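Long-range contacts in isomaltodextranase (Arthrobacter globiformis, PDB 5AWO), which hydrolyses (1->6)-alpha-D-glucosidic linkages in polysaccharides, removing successive isomaltose units from the non-reducing ends of the chains: residues 330-335 / 357-362; 436-441 / 461-466. All coordinates share one frame; numbering follows the deposited sequence.

Contact 1: 330-335 / 357-362; sequences KTMMNL and WVYTNK
Val358 meets two methionines of the helix: its CG1 methyl lies 3.6 Å from Met332 CE and 4.0 Å from Met333 CB. These buried residues form the dense part of the contact. Chi1 of Met333 (-179°) points CG opposite the backbone N, and a bend at chi2 (66°) carries the thioether along the backbone of the facing turn, where CG comes within 3.4 Å of Val358 O. Met333 SD reaches the edge of the Tyr359 ring, 4.1 Å from its CD1, on a line from the ring centroid 79° off the normal, a Met-aromatic contact. Met332 CE meets the same ring obliquely, 3.9 Å from Tyr359 CE1; Val358 CG1 also lies over one face of the ring, toward its rim. The phenol OH is held by Asp347. Shortening Met333 to an alanine is likely to open a gap beside Val358 O and leave the Tyr359 ring edge without its sulfur neighbour. The partly exposed side is sparser: Lys330 CG touches the edge of the Trp357 indole, 3.6 Å from CZ3, the two side chains crossing at about a right angle. Beyond the indole the lysine chain bends at chi3, and NZ forms a salt bridge with Glu327, one turn earlier in helix 326-339. The contact thus packs the helix before the last strand of the TIM barrel, 343-345, against the turn that leads into helix 362-370. Methyls, methylenes, sulfur and aromatic edges make most of the join, so its closeness depends on shape and dispersion rather than directed polar bonds.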
# COMPACT_ATOMS: atom_id res chain seq x y z
N LYS A 330 -15.54 12.92 -6.85
CA LYS A 330 -15.42 11.64 -7.54
C LYS A 330 -13.96 11.36 -7.93
O LYS A 330 -13.48 10.23 -7.81
CB LYS A 330 -16.32 11.57 -8.78
CG LYS A 330 -17.80 11.43 -8.44
CD LYS A 330 -18.72 11.39 -9.66
CE LYS A 330 -18.75 12.68 -10.43
NZ LYS A 330 -19.77 12.55 -11.51
N THR A 331 -13.25 12.38 -8.37
CA THR A 331 -11.83 12.22 -8.70
C THR A 331 -10.96 11.80 -7.52
O THR A 331 -10.12 10.93 -7.66
CB THR A 331 -11.30 13.49 -9.39
OG1 THR A 331 -11.97 13.60 -10.67
CG2 THR A 331 -9.79 13.45 -9.56
N MET A 332 -11.18 12.42 -6.38
CA MET A 332 -10.53 12.03 -5.13
C MET A 332 -10.70 10.52 -4.89
O MET A 332 -9.72 9.78 -4.68
CB MET A 332 -11.15 12.85 -3.98
CG MET A 332 -10.70 12.45 -2.59
SD MET A 332 -11.80 13.09 -1.32
CE MET A 332 -13.21 12.07 -1.60
N MET A 333 -11.96 10.07 -4.90
CA MET A 333 -12.24 8.67 -4.60
C MET A 333 -11.65 7.77 -5.68
O MET A 333 -11.00 6.76 -5.39
CB MET A 333 -13.74 8.47 -4.52
CG MET A 333 -14.19 7.06 -4.18
SD MET A 333 -13.68 6.61 -2.50
CE MET A 333 -14.39 4.97 -2.35
N ASN A 334 -11.79 8.16 -6.95
CA ASN A 334 -11.30 7.33 -8.04
C ASN A 334 -9.78 7.14 -8.00
O ASN A 334 -9.26 6.06 -8.34
CB ASN A 334 -11.70 7.94 -9.39
CG ASN A 334 -13.17 7.79 -9.72
OD1 ASN A 334 -13.88 6.97 -9.14
ND2 ASN A 334 -13.65 8.62 -10.66
N LEU A 335 -9.04 8.17 -7.59
CA LEU A 335 -7.60 8.04 -7.49
C LEU A 335 -7.21 7.04 -6.40
O LEU A 335 -6.33 6.20 -6.61
CB LEU A 335 -6.95 9.41 -7.20
CG LEU A 335 -5.42 9.39 -7.06
CD1 LEU A 335 -4.70 8.92 -8.31
CD2 LEU A 335 -4.90 10.80 -6.66
N TRP A 357 -22.57 9.70 -0.60
CA TRP A 357 -22.54 8.99 -1.87
C TRP A 357 -21.13 8.77 -2.48
O TRP A 357 -20.89 7.80 -3.18
CB TRP A 357 -23.44 9.72 -2.89
CG TRP A 357 -22.93 11.11 -3.19
CD1 TRP A 357 -23.27 12.27 -2.55
CD2 TRP A 357 -21.97 11.46 -4.18
NE1 TRP A 357 -22.56 13.31 -3.07
CE2 TRP A 357 -21.75 12.85 -4.06
CE3 TRP A 357 -21.25 10.74 -5.14
CZ2 TRP A 357 -20.87 13.53 -4.90
CZ3 TRP A 357 -20.36 11.41 -5.95
CH2 TRP A 357 -20.18 12.81 -5.82
N VAL A 358 -20.20 9.69 -2.20
CA VAL A 358 -18.82 9.63 -2.75
C VAL A 358 -18.17 8.28 -2.40
O VAL A 358 -17.43 7.66 -3.18
CB VAL A 358 -17.94 10.78 -2.13
CG1 VAL A 358 -16.45 10.67 -2.53
CG2 VAL A 358 -18.49 12.16 -2.55
N TYR A 359 -18.49 7.84 -1.19
CA TYR A 359 -17.81 6.72 -0.55
C TYR A 359 -18.55 5.39 -0.73
O TYR A 359 -17.99 4.33 -0.43
CB TYR A 359 -17.67 7.04 0.92
CG TYR A 359 -16.86 8.27 1.20
CD1 TYR A 359 -15.57 8.42 0.66
CD2 TYR A 359 -17.34 9.30 1.99
CE1 TYR A 359 -14.79 9.53 0.93
CE2 TYR A 359 -16.57 10.41 2.26
CZ TYR A 359 -15.30 10.53 1.72
OH TYR A 359 -14.52 11.64 2.01
N THR A 360 -19.79 5.44 -1.20
CA THR A 360 -20.69 4.29 -1.13
C THR A 360 -21.20 3.81 -2.50
O THR A 360 -22.25 3.16 -2.58
CB THR A 360 -21.86 4.58 -0.18
OG1 THR A 360 -22.62 5.70 -0.68
CG2 THR A 360 -21.34 4.86 1.23
N ASN A 361 -20.47 4.10 -3.57
CA ASN A 361 -20.79 3.51 -4.88
C ASN A 361 -20.31 2.06 -4.86
O ASN A 361 -19.12 1.78 -4.81
CB ASN A 361 -20.11 4.32 -5.98
CG ASN A 361 -20.31 3.75 -7.37
OD1 ASN A 361 -20.43 2.55 -7.57
ND2 ASN A 361 -20.29 4.61 -8.35
N LYS A 362 -21.27 1.13 -4.86
CA LYS A 362 -20.95 -0.28 -4.70
C LYS A 362 -20.04 -0.80 -5.79
O LYS A 362 -19.19 -1.67 -5.52
CB LYS A 362 -22.25 -1.11 -4.60
CG LYS A 362 -23.01 -0.90 -3.29
CD LYS A 362 -24.49 -1.28 -3.41
CE LYS A 362 -25.35 -0.78 -2.25
NZ LYS A 362 -25.93 0.60 -2.36

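Contact 2: 436-441 / 461-466; sequences VRDLWE and AIFRVT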
# COMPACT_ATOMS: atom_id res chain seq x y z
N VAL A 436 -16.86 -3.16 -21.40
CA VAL A 436 -16.51 -1.94 -20.63
C VAL A 436 -17.75 -1.44 -19.91
O VAL A 436 -18.81 -1.27 -20.54
CB VAL A 436 -15.93 -0.86 -21.56
CG1 VAL A 436 -15.57 0.40 -20.76
CG2 VAL A 436 -14.71 -1.37 -22.28
N ARG A 437 -17.63 -1.23 -18.61
CA ARG A 437 -18.71 -0.66 -17.82
C ARG A 437 -18.20 0.60 -17.12
O ARG A 437 -17.18 0.57 -16.42
CB ARG A 437 -19.18 -1.67 -16.78
CG ARG A 437 -20.39 -1.25 -16.02
CD ARG A 437 -21.00 -2.38 -15.19
NE ARG A 437 -22.02 -1.84 -14.33
CZ ARG A 437 -23.29 -1.64 -14.70
NH1 ARG A 437 -23.71 -2.07 -15.89
NH2 ARG A 437 -24.15 -1.09 -13.86
N ASP A 438 -18.92 1.71 -17.32
CA ASP A 438 -18.67 3.00 -16.63
C ASP A 438 -19.31 2.93 -15.25
O ASP A 438 -20.52 2.74 -15.11
CB ASP A 438 -19.25 4.13 -17.48
CG ASP A 438 -19.01 5.50 -16.89
OD1 ASP A 438 -19.07 5.62 -15.66
OD2 ASP A 438 -18.80 6.45 -17.67
N LEU A 439 -18.48 3.01 -14.19
CA LEU A 439 -18.94 2.69 -12.86
C LEU A 439 -19.62 3.85 -12.12
O LEU A 439 -20.24 3.63 -11.10
CB LEU A 439 -17.81 2.15 -11.98
CG LEU A 439 -17.06 0.97 -12.57
CD1 LEU A 439 -16.02 0.47 -11.61
CD2 LEU A 439 -17.99 -0.16 -12.97
N TRP A 440 -19.56 5.05 -12.68
CA TRP A 440 -20.34 6.18 -12.12
C TRP A 440 -21.63 6.39 -12.89
O TRP A 440 -22.64 6.78 -12.30
CB TRP A 440 -19.51 7.47 -12.04
CG TRP A 440 -18.54 7.44 -10.91
CD1 TRP A 440 -17.21 7.17 -11.00
CD2 TRP A 440 -18.84 7.62 -9.52
NE1 TRP A 440 -16.65 7.20 -9.74
CE2 TRP A 440 -17.63 7.46 -8.82
CE3 TRP A 440 -20.01 7.89 -8.80
CZ2 TRP A 440 -17.57 7.57 -7.43
CZ3 TRP A 440 -19.94 8.00 -7.43
CH2 TRP A 440 -18.74 7.83 -6.76
N GLU A 441 -21.62 6.14 -14.21
CA GLU A 441 -22.88 6.10 -14.98
C GLU A 441 -23.66 4.82 -14.68
O GLU A 441 -24.86 4.75 -14.91
CB GLU A 441 -22.62 6.22 -16.47
CG GLU A 441 -22.03 7.55 -16.90
CD GLU A 441 -21.90 7.70 -18.41
OE1 GLU A 441 -22.15 6.74 -19.15
OE2 GLU A 441 -21.52 8.80 -18.91
N ALA A 461 -12.98 9.34 -14.87
CA ALA A 461 -13.87 8.24 -15.17
C ALA A 461 -13.19 6.95 -14.75
O ALA A 461 -11.97 6.85 -14.80
CB ALA A 461 -14.19 8.19 -16.64
N ILE A 462 -13.99 5.99 -14.29
CA ILE A 462 -13.45 4.70 -13.89
C ILE A 462 -14.35 3.60 -14.43
O ILE A 462 -15.59 3.70 -14.43
CB ILE A 462 -13.23 4.62 -12.35
CG1 ILE A 462 -12.32 3.48 -11.94
CG2 ILE A 462 -14.53 4.61 -11.59
CD1 ILE A 462 -11.83 3.54 -10.51
N PHE A 463 -13.68 2.54 -14.91
CA PHE A 463 -14.34 1.48 -15.69
C PHE A 463 -13.94 0.12 -15.14
O PHE A 463 -12.80 -0.09 -14.70
CB PHE A 463 -13.91 1.54 -17.16
CG PHE A 463 -14.17 2.85 -17.84
CD1 PHE A 463 -15.39 3.10 -18.48
CD2 PHE A 463 -13.20 3.84 -17.83
CE1 PHE A 463 -15.62 4.31 -19.10
CE2 PHE A 463 -13.43 5.04 -18.44
CZ PHE A 463 -14.63 5.27 -19.09
N ARG A 464 -14.90 -0.82 -15.17
CA ARG A 464 -14.56 -2.25 -15.08
C ARG A 464 -14.47 -2.74 -16.50
O ARG A 464 -15.43 -2.59 -17.26
CB ARG A 464 -15.62 -3.02 -14.30
CG ARG A 464 -15.42 -4.54 -14.28
CD ARG A 464 -14.31 -5.02 -13.37
NE ARG A 464 -14.68 -4.88 -11.97
CZ ARG A 464 -14.36 -5.71 -10.98
NH1 ARG A 464 -13.61 -6.77 -11.18
NH2 ARG A 464 -14.76 -5.45 -9.77
N VAL A 465 -13.33 -3.34 -16.87
CA VAL A 465 -13.11 -3.92 -18.18
C VAL A 465 -12.96 -5.44 -18.03
O VAL A 465 -12.16 -5.93 -17.23
CB VAL A 465 -11.88 -3.32 -18.86
CG1 VAL A 465 -11.67 -3.94 -20.23
CG2 VAL A 465 -12.01 -1.79 -18.95
N THR A 466 -13.81 -6.16 -18.75
CA THR A 466 -13.89 -7.61 -18.61
C THR A 466 -13.62 -8.29 -19.96
O THR A 466 -14.52 -8.38 -20.81
CB THR A 466 -15.27 -8.03 -18.06
OG1 THR A 466 -15.60 -7.27 -16.88
CG2 THR A 466 -15.30 -9.51 -17.69
O HOH W 1 -16.80 6.71 -14.32
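Arg437 and Arg464 form an antiparallel hydrogen-bonded pair, Arg437 N to Arg464 O at 2.9 Å and Arg464 N to Arg437 O at 2.9 Å. Beyond the end of strand 434-438, Leu439 N continues the pairing with a nearly straight bond (173°) to Ile462 O, 3.0 Å away. On the face bearing Val436, Asp438, Phe463 and Val465, Val436 CG1 presses obliquely on the phenyl ring, 3.5 Å from Phe463 CD1, while Asp438 CB lies near CE1. Past the strand, Leu439 CD2 packs on Arg464 CB, and Ile462 CG2 sits 3.8 Å from Trp440 CD1. The two strands are neighbours in the antiparallel sheet of the C-terminal beta sandwich of this family 27 glycosidase; strand 405-410 pairs with the other edge of 460-466. Asp438 closes an Asx turn on Trp440 N and, through the same oxygen, also takes Glu441 N, three residues on. With CG anti to the backbone N (chi1 -178°), Asp438 OD1 meets Trp440 N at 3.1 Å, nearly along the carboxylate C-O axis, and Glu441 N at 3.0 Å, from above the carboxylate plane. Water 1 donates a third bond to Asp438 OD1, 2.9 Å away, and accepts from Ile462 N, so the carboxylate is tied through the water to the paired strand. Farther out, Arg437 and Arg464 reach helix 362-370 through salt bridges to Glu363 and Asp370, and Leu367 packs on Leu439, Ile462 and Arg464.

How the contacts relate
Contact 1 closes before contact 2 opens along the chain, yet their centres lie about 13 Å apart. Contact 1 belongs to the last part of the TIM barrel, contact 2 to the antiparallel sheet of the beta sandwich that follows. They meet directly through two asparagines: Asn334 OD1 lies 2.8 Å from Trp440 NE1, and Asn361 ND2 lies 2.9 Å from Leu439 O, both probably hydrogen bonds. Asn361 also N-caps helix 362-370, whose Leu367 packs on strand 460-466 and on Leu439 just past strand 434-438. The two contacts thus lie on the barrel side and the sandwich side of one junction, which is consistent with a fixed arrangement of the two domains, away from the catalytic aspartates.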